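Local coordinates for ankyrin repeat domain-containing protein EMB506, chloroplastic (Arabidopsis thaliana, PDB 6JD6) that takes part in the initial differentiation of the proplastid during embryo development, is needed for correct leaf margin development, and has molecular condensate scaffold activity, at residues D139-D142 with K143-T147; Q117-L121 with S122-Q126; I108-K111 with S112-P115. All coordinates share one frame; numbering follows the deposited sequence.

Contact 1 of 3, residues D139-D142 with K143-T147; sequences DDVD and KDNQT. With SO4 (sulfate ion), chain K.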
# COMPACT_ATOMS: atom_id res chain seq x y z
N ASP A 139 -9.83 11.35 -8.88
CA ASP A 139 -10.15 9.94 -9.07
C ASP A 139 -9.47 9.33 -10.29
O ASP A 139 -9.95 8.35 -10.86
CB ASP A 139 -11.67 9.74 -9.19
CG ASP A 139 -12.41 10.12 -7.93
OD1 ASP A 139 -11.90 9.82 -6.82
OD2 ASP A 139 -13.49 10.73 -8.04
N ASP A 140 -8.35 9.93 -10.70
CA ASP A 140 -7.52 9.36 -11.76
C ASP A 140 -7.12 7.93 -11.41
O ASP A 140 -6.67 7.66 -10.30
CB ASP A 140 -6.28 10.23 -11.97
CG ASP A 140 -5.36 9.67 -13.03
OD1 ASP A 140 -4.29 9.14 -12.67
OD2 ASP A 140 -5.71 9.76 -14.23
N VAL A 141 -7.31 7.00 -12.35
CA VAL A 141 -7.03 5.59 -12.09
C VAL A 141 -5.75 5.09 -12.77
O VAL A 141 -5.33 5.63 -13.79
CB VAL A 141 -8.20 4.69 -12.53
CG1 VAL A 141 -9.44 4.96 -11.68
CG2 VAL A 141 -8.51 4.89 -14.01
N ASP A 142 -5.14 4.06 -12.19
CA ASP A 142 -3.96 3.46 -12.80
C ASP A 142 -4.30 2.22 -13.62
O ASP A 142 -5.44 2.02 -14.03
CB ASP A 142 -2.87 3.16 -11.75
CG ASP A 142 -3.30 2.12 -10.71
OD1 ASP A 142 -4.29 1.39 -10.93
OD2 ASP A 142 -2.61 2.03 -9.67
N LYS A 143 -3.29 1.38 -13.86
CA LYS A 143 -3.44 0.19 -14.68
C LYS A 143 -4.36 -0.85 -14.03
O LYS A 143 -4.87 -1.74 -14.71
CB LYS A 143 -2.07 -0.44 -14.94
CG LYS A 143 -1.35 -0.82 -13.65
CD LYS A 143 0.06 -1.30 -13.93
CE LYS A 143 0.61 -2.08 -12.75
NZ LYS A 143 0.60 -1.27 -11.51
N ASP A 144 -4.53 -0.75 -12.72
CA ASP A 144 -5.39 -1.66 -11.97
C ASP A 144 -6.67 -0.97 -11.52
O ASP A 144 -7.33 -1.40 -10.57
CB ASP A 144 -4.64 -2.20 -10.75
CG ASP A 144 -3.50 -3.12 -11.13
OD1 ASP A 144 -3.62 -3.83 -12.15
OD2 ASP A 144 -2.47 -3.12 -10.41
N ASN A 145 -7.02 0.12 -12.21
CA ASN A 145 -8.20 0.92 -11.91
C ASN A 145 -8.26 1.40 -10.46
O ASN A 145 -9.34 1.58 -9.90
CB ASN A 145 -9.48 0.17 -12.28
CG ASN A 145 -9.46 -0.32 -13.72
OD1 ASN A 145 -9.87 -1.44 -14.01
ND2 ASN A 145 -8.99 0.53 -14.63
N GLN A 146 -7.09 1.61 -9.86
CA GLN A 146 -7.02 2.14 -8.50
C GLN A 146 -6.77 3.64 -8.50
O GLN A 146 -6.00 4.15 -9.32
CB GLN A 146 -5.91 1.44 -7.70
CG GLN A 146 -6.17 -0.03 -7.41
CD GLN A 146 -5.13 -0.63 -6.48
OE1 GLN A 146 -3.99 -0.16 -6.42
NE2 GLN A 146 -5.52 -1.66 -5.74
N THR A 147 -7.42 4.34 -7.58
CA THR A 147 -7.19 5.77 -7.42
C THR A 147 -6.22 5.99 -6.27
O THR A 147 -5.80 5.04 -5.61
CB THR A 147 -8.50 6.51 -7.10
OG1 THR A 147 -8.94 6.14 -5.79
CG2 THR A 147 -9.58 6.18 -8.12
S SO4 K . -3.23 -4.97 -4.53
O1 SO4 K . -3.94 -5.53 -3.38
O2 SO4 K . -4.11 -4.08 -5.28
O3 SO4 K . -2.07 -4.22 -4.08
O4 SO4 K . -2.80 -6.07 -5.41
O HOH W 1 -11.34 7.50 -5.30
O HOH W 2 -4.06 6.33 -9.34
O HOH W 3 -1.89 -0.72 -8.96

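Contact 2 of 3, residues Q117-L121 with S122-Q126; sequences QTLAL and SMQIQ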
# COMPACT_ATOMS: atom_id res chain seq x y z
N GLN A 117 -0.49 8.74 -6.16
CA GLN A 117 -0.32 7.56 -5.32
C GLN A 117 0.96 7.67 -4.50
O GLN A 117 0.95 7.46 -3.29
CB GLN A 117 -0.29 6.29 -6.16
CG GLN A 117 -1.62 5.94 -6.83
CD GLN A 117 -1.60 4.55 -7.44
OE1 GLN A 117 -0.70 3.75 -7.16
NE2 GLN A 117 -2.59 4.25 -8.28
N THR A 118 2.06 8.00 -5.17
CA THR A 118 3.36 8.11 -4.51
C THR A 118 3.35 9.22 -3.46
O THR A 118 3.84 9.03 -2.34
CB THR A 118 4.49 8.37 -5.53
OG1 THR A 118 4.61 7.23 -6.41
CG2 THR A 118 5.82 8.59 -4.83
N LEU A 119 2.79 10.37 -3.82
CA LEU A 119 2.71 11.49 -2.90
C LEU A 119 1.83 11.14 -1.69
O LEU A 119 2.13 11.53 -0.56
CB LEU A 119 2.19 12.74 -3.60
CG LEU A 119 3.12 13.35 -4.66
CD1 LEU A 119 2.42 14.48 -5.41
CD2 LEU A 119 4.43 13.85 -4.04
N ALA A 120 0.77 10.39 -1.94
CA ALA A 120 -0.10 9.91 -0.86
C ALA A 120 0.67 9.02 0.11
O ALA A 120 0.60 9.20 1.32
CB ALA A 120 -1.30 9.17 -1.43
N LEU A 121 1.41 8.05 -0.43
CA LEU A 121 2.14 7.11 0.42
C LEU A 121 3.33 7.77 1.13
O LEU A 121 3.80 7.28 2.16
CB LEU A 121 2.59 5.89 -0.39
CG LEU A 121 1.47 4.96 -0.90
CD1 LEU A 121 2.04 3.86 -1.77
CD2 LEU A 121 0.65 4.36 0.25
N SER A 122 3.82 8.88 0.57
CA SER A 122 4.91 9.63 1.20
C SER A 122 4.40 10.83 2.00
O SER A 122 5.19 11.69 2.40
CB SER A 122 5.94 10.08 0.16
OG SER A 122 6.69 8.97 -0.33
N MET A 123 3.09 10.88 2.22
CA MET A 123 2.48 11.89 3.07
C MET A 123 2.67 13.32 2.56
O MET A 123 2.90 14.23 3.34
CB MET A 123 3.03 11.80 4.50
CG MET A 123 2.83 10.45 5.17
SD MET A 123 1.11 10.23 5.67
CE MET A 123 0.74 11.86 6.33
N GLN A 124 2.56 13.51 1.25
CA GLN A 124 2.78 14.83 0.65
C GLN A 124 1.46 15.46 0.24
O GLN A 124 1.16 15.59 -0.95
CB GLN A 124 3.72 14.72 -0.55
CG GLN A 124 5.13 14.26 -0.21
CD GLN A 124 6.02 15.39 0.30
OE1 GLN A 124 5.54 16.38 0.85
NE2 GLN A 124 7.32 15.24 0.10
N ILE A 125 0.67 15.87 1.23
CA ILE A 125 -0.68 16.35 0.98
C ILE A 125 -0.72 17.62 0.12
O ILE A 125 -1.48 17.69 -0.85
CB ILE A 125 -1.44 16.56 2.31
CG1 ILE A 125 -1.80 15.21 2.92
CG2 ILE A 125 -2.70 17.39 2.09
CD1 ILE A 125 -2.52 15.30 4.24
N GLN A 126 0.11 18.60 0.46
CA GLN A 126 0.15 19.85 -0.30
C GLN A 126 0.51 19.61 -1.77
O GLN A 126 -0.09 20.20 -2.67
CB GLN A 126 1.11 20.85 0.33
CG GLN A 126 1.16 22.20 -0.38
CD GLN A 126 -0.20 22.86 -0.45
OE1 GLN A 126 -0.80 23.18 0.58
NE2 GLN A 126 -0.70 23.07 -1.66

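Contact 3 of 3, residues I108-K111 with S112-P115; sequences ISTK and SWKP. With SO4 (sulfate ion), chain F.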
# COMPACT_ATOMS: atom_id res chain seq x y z
N ILE A 108 6.22 12.63 -15.70
CA ILE A 108 6.47 12.28 -14.30
C ILE A 108 5.65 11.09 -13.81
O ILE A 108 5.62 10.79 -12.62
CB ILE A 108 6.23 13.50 -13.38
CG1 ILE A 108 4.74 13.84 -13.33
CG2 ILE A 108 7.04 14.70 -13.86
CD1 ILE A 108 4.39 14.90 -12.31
N SER A 109 5.00 10.39 -14.74
CA SER A 109 4.16 9.25 -14.39
C SER A 109 4.56 8.02 -15.20
O SER A 109 4.94 8.14 -16.36
CB SER A 109 2.69 9.55 -14.66
OG SER A 109 2.31 10.82 -14.13
N THR A 110 4.48 6.85 -14.57
CA THR A 110 4.54 5.60 -15.31
C THR A 110 3.50 4.63 -14.80
O THR A 110 2.68 4.96 -13.94
CB THR A 110 5.91 4.89 -15.21
OG1 THR A 110 6.22 4.61 -13.84
CG2 THR A 110 6.97 5.72 -15.82
N LYS A 111 3.56 3.42 -15.34
CA LYS A 111 2.67 2.32 -14.99
C LYS A 111 2.64 2.10 -13.48
O LYS A 111 1.59 2.20 -12.84
CB LYS A 111 3.13 1.04 -15.68
CG LYS A 111 2.59 0.84 -17.09
CD LYS A 111 2.95 1.97 -18.05
CE LYS A 111 2.32 1.74 -19.42
NZ LYS A 111 2.51 2.89 -20.35
N SER A 112 3.81 1.80 -12.92
CA SER A 112 3.96 1.49 -11.51
C SER A 112 3.84 2.71 -10.59
O SER A 112 3.37 2.58 -9.46
CB SER A 112 5.32 0.83 -11.27
OG SER A 112 5.49 -0.31 -12.08
N TRP A 113 4.28 3.87 -11.07
CA TRP A 113 4.43 5.04 -10.20
C TRP A 113 3.59 6.23 -10.63
O TRP A 113 4.02 7.06 -11.42
CB TRP A 113 5.91 5.42 -10.09
CG TRP A 113 6.77 4.21 -9.98
CD1 TRP A 113 7.68 3.76 -10.90
CD2 TRP A 113 6.76 3.25 -8.92
NE1 TRP A 113 8.25 2.59 -10.46
CE2 TRP A 113 7.70 2.25 -9.25
CE3 TRP A 113 6.05 3.14 -7.72
CZ2 TRP A 113 7.95 1.16 -8.42
CZ3 TRP A 113 6.30 2.06 -6.89
CH2 TRP A 113 7.24 1.08 -7.25
N LYS A 114 2.37 6.28 -10.09
CA LYS A 114 1.47 7.41 -10.29
C LYS A 114 1.75 8.45 -9.21
O LYS A 114 1.78 8.13 -8.02
CB LYS A 114 0.02 6.93 -10.20
CG LYS A 114 -0.52 6.34 -11.50
CD LYS A 114 -1.44 7.34 -12.18
CE LYS A 114 -1.95 6.83 -13.52
NZ LYS A 114 -0.82 6.59 -14.46
N PRO A 115 1.96 9.71 -9.62
CA PRO A 115 2.35 10.80 -8.72
C PRO A 115 1.43 10.95 -7.51
O PRO A 115 1.92 11.03 -6.39
CB PRO A 115 2.27 12.05 -9.61
CG PRO A 115 2.47 11.54 -10.99
CD PRO A 115 1.85 10.17 -11.02
S SO4 F . 4.65 5.33 -19.90
O1 SO4 F . 5.63 5.03 -18.85
O2 SO4 F . 3.32 5.40 -19.30
O3 SO4 F . 4.99 6.61 -20.51
O4 SO4 F . 4.68 4.29 -20.92
O HOH W 4 7.04 1.97 -13.84

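Contact 1 of 3, residues D139-D142 with K143-T147
D142 and Q146 lie side by side and point the same way across the hairpin loop that joins ankyrin repeats 1 and 2, the carboxylate and amide planes 24° apart. A type I beta turn from D142 to N145 forms the tip, closed by N145 N on D142 O at 3.1 Å. The D142 side chain bends over this turn because CG stands between the backbone N and the carbonyl carbon (chi1 64°). D142 OD1 thereby collects two backbone donors, D144 N at 2.8 Å and Q146 N at 3.0 Å, which approach from opposite faces of the carboxylate plane and so resist its rotation. OD2 turns instead to Q117 NE2 on helix 115-121 and to a water shared with D144 OD2. With an alanine here, the N-H groups of D144 and Q146 would probably lose their common acceptor and the amide of Q117 its mate, leaving the turn less firmly set. Beyond CG the Q146 chain runs extended, carrying NE2 to D175 OD2 in the next hairpin and, weakly, to a sulfate ion. Behind the tip, D142 N bonds Q146 O at 3.0 Å, and V141 CG1 meets T147 CG2 at 3.8 Å. T147 is the N-cap of helix 148-154: its OG1 takes a weak bond from L149 N and its own N donates to H150 ND1, as in the TPLH motif of ankyrin repeats, here TALH. The same hydroxyl donates to a water 2.8 Å from T147 OG1, and that water donates to D139 OD1, which also accepts a bond from N170 N.

Contact 2 of 3, residues Q117-L121 with S122-Q126
L119 lays its CD2 methyl against the aliphatic root of Q124, 3.7 Å from Q124 CB and a little farther from CG, so that a leucine near the end of helix 115-121 packs on the N-cap residue of the next helix. The Q124 chain holds CG beside its own backbone N (chi1 -64°) and then bends at chi2, which keeps the methylenes on the leucine while the amide end leads off elsewhere. Beneath this pair the backbone closes a Schellman motif, the helix ending that lets the chain reverse between the two helices of an ankyrin repeat. M123, with its positive phi of 63°, is the C-prime residue. Q124 N reaches back to L119 O at 2.7 Å in a nearly straight bond, whereas M123 N meets A120 O at 3.1 Å from well above the carbonyl plane. One residue earlier, S122 N still follows the helical pattern, donating to T118 O at 2.9 Å and, weakly, to L119 O; S122 CB lies 3.4 Å from T118 O. The last carbonyls of the helix thus have donors despite the change of direction. The polar ends of this bend face the other protein in the complex: S122 OG and Q124 NE2 each bond to backbone of that neighbouring chain, and T118 OG1 to a polar side chain of it. Within its own chain the bend leans on two helices. L121 O accepts from K157 NZ, the side chain of L119 reaches L127, M128 and L131 on helix 125-133, and A120 and M123 both rest on V160 of helix 158-166 in the following repeat.

Contact 3 of 3, residues I108-K111 with S112-P115
T110 sets OG1 between its backbone N and carbonyl carbon (chi1 59°), while W113 keeps CG beside its own N (chi1 -40°); the two side chains then run side by side, T110 OG1 3.4 Å from W113 CD1. They flank the reverse turn of the ankyrin hairpin loop that leads into helix 115-121, the first helix of repeat 1. A backbone bond draws the arms together, T110 N to W113 O at 3.2 Å. It is nearly straight at hydrogen, but the donor stands above the carbonyl plane. W113 N adds a weak bond back to T110 OG1, and the hydroxyl itself donates to a water at 2.8 Å from T110 OG1; that water also takes a weak bond from S112 N. S112 CB sits over one face of the indole, near its rim. The ring's NE1 donates to an acidic side chain of the other protein in the complex, and an aromatic ring of that chain meets the indole. Farther back along the arms, P115 points toward the incoming arm of the loop: its CG lies 4.0 Å from I108 CG1, and its CD lies 3.2 Å from S109 OG, a hydroxyl bonded to L105 O. K114, just before the proline, occupies the helix N-cap position. At the bend K111 reaches outward to a sulfate ion, probably from the crystallisation liquor, that is bonded to the other protein as well. K111 NZ donates to sulfate O4 at 2.6 Å and, more weakly, to its O2, while T110 CG2 lies 3.4 Å from sulfate O1.

In the fold
From the N terminus, contact 3 comes first, turning the chain just ahead of helix 115-121. Contact 2 follows directly at the far end of that helix and reverses the chain into helix 125-133. Once that helix is passed, contact 1 closes the hairpin loop leading to helix 148-154 of repeat 2. The three local closures run in series; none encloses or crosses another. They are nevertheless joined in space: the carbon chain of K114 from contact 3 packs against D140, V141 and D142 of contact 1, setting successive hairpin loops together, and Q117 of contact 2 extends from its helix to contact 1. Contacts 2 and 3 adjoin in the sequence, with a weak bond between T118 OG1 and K114 O.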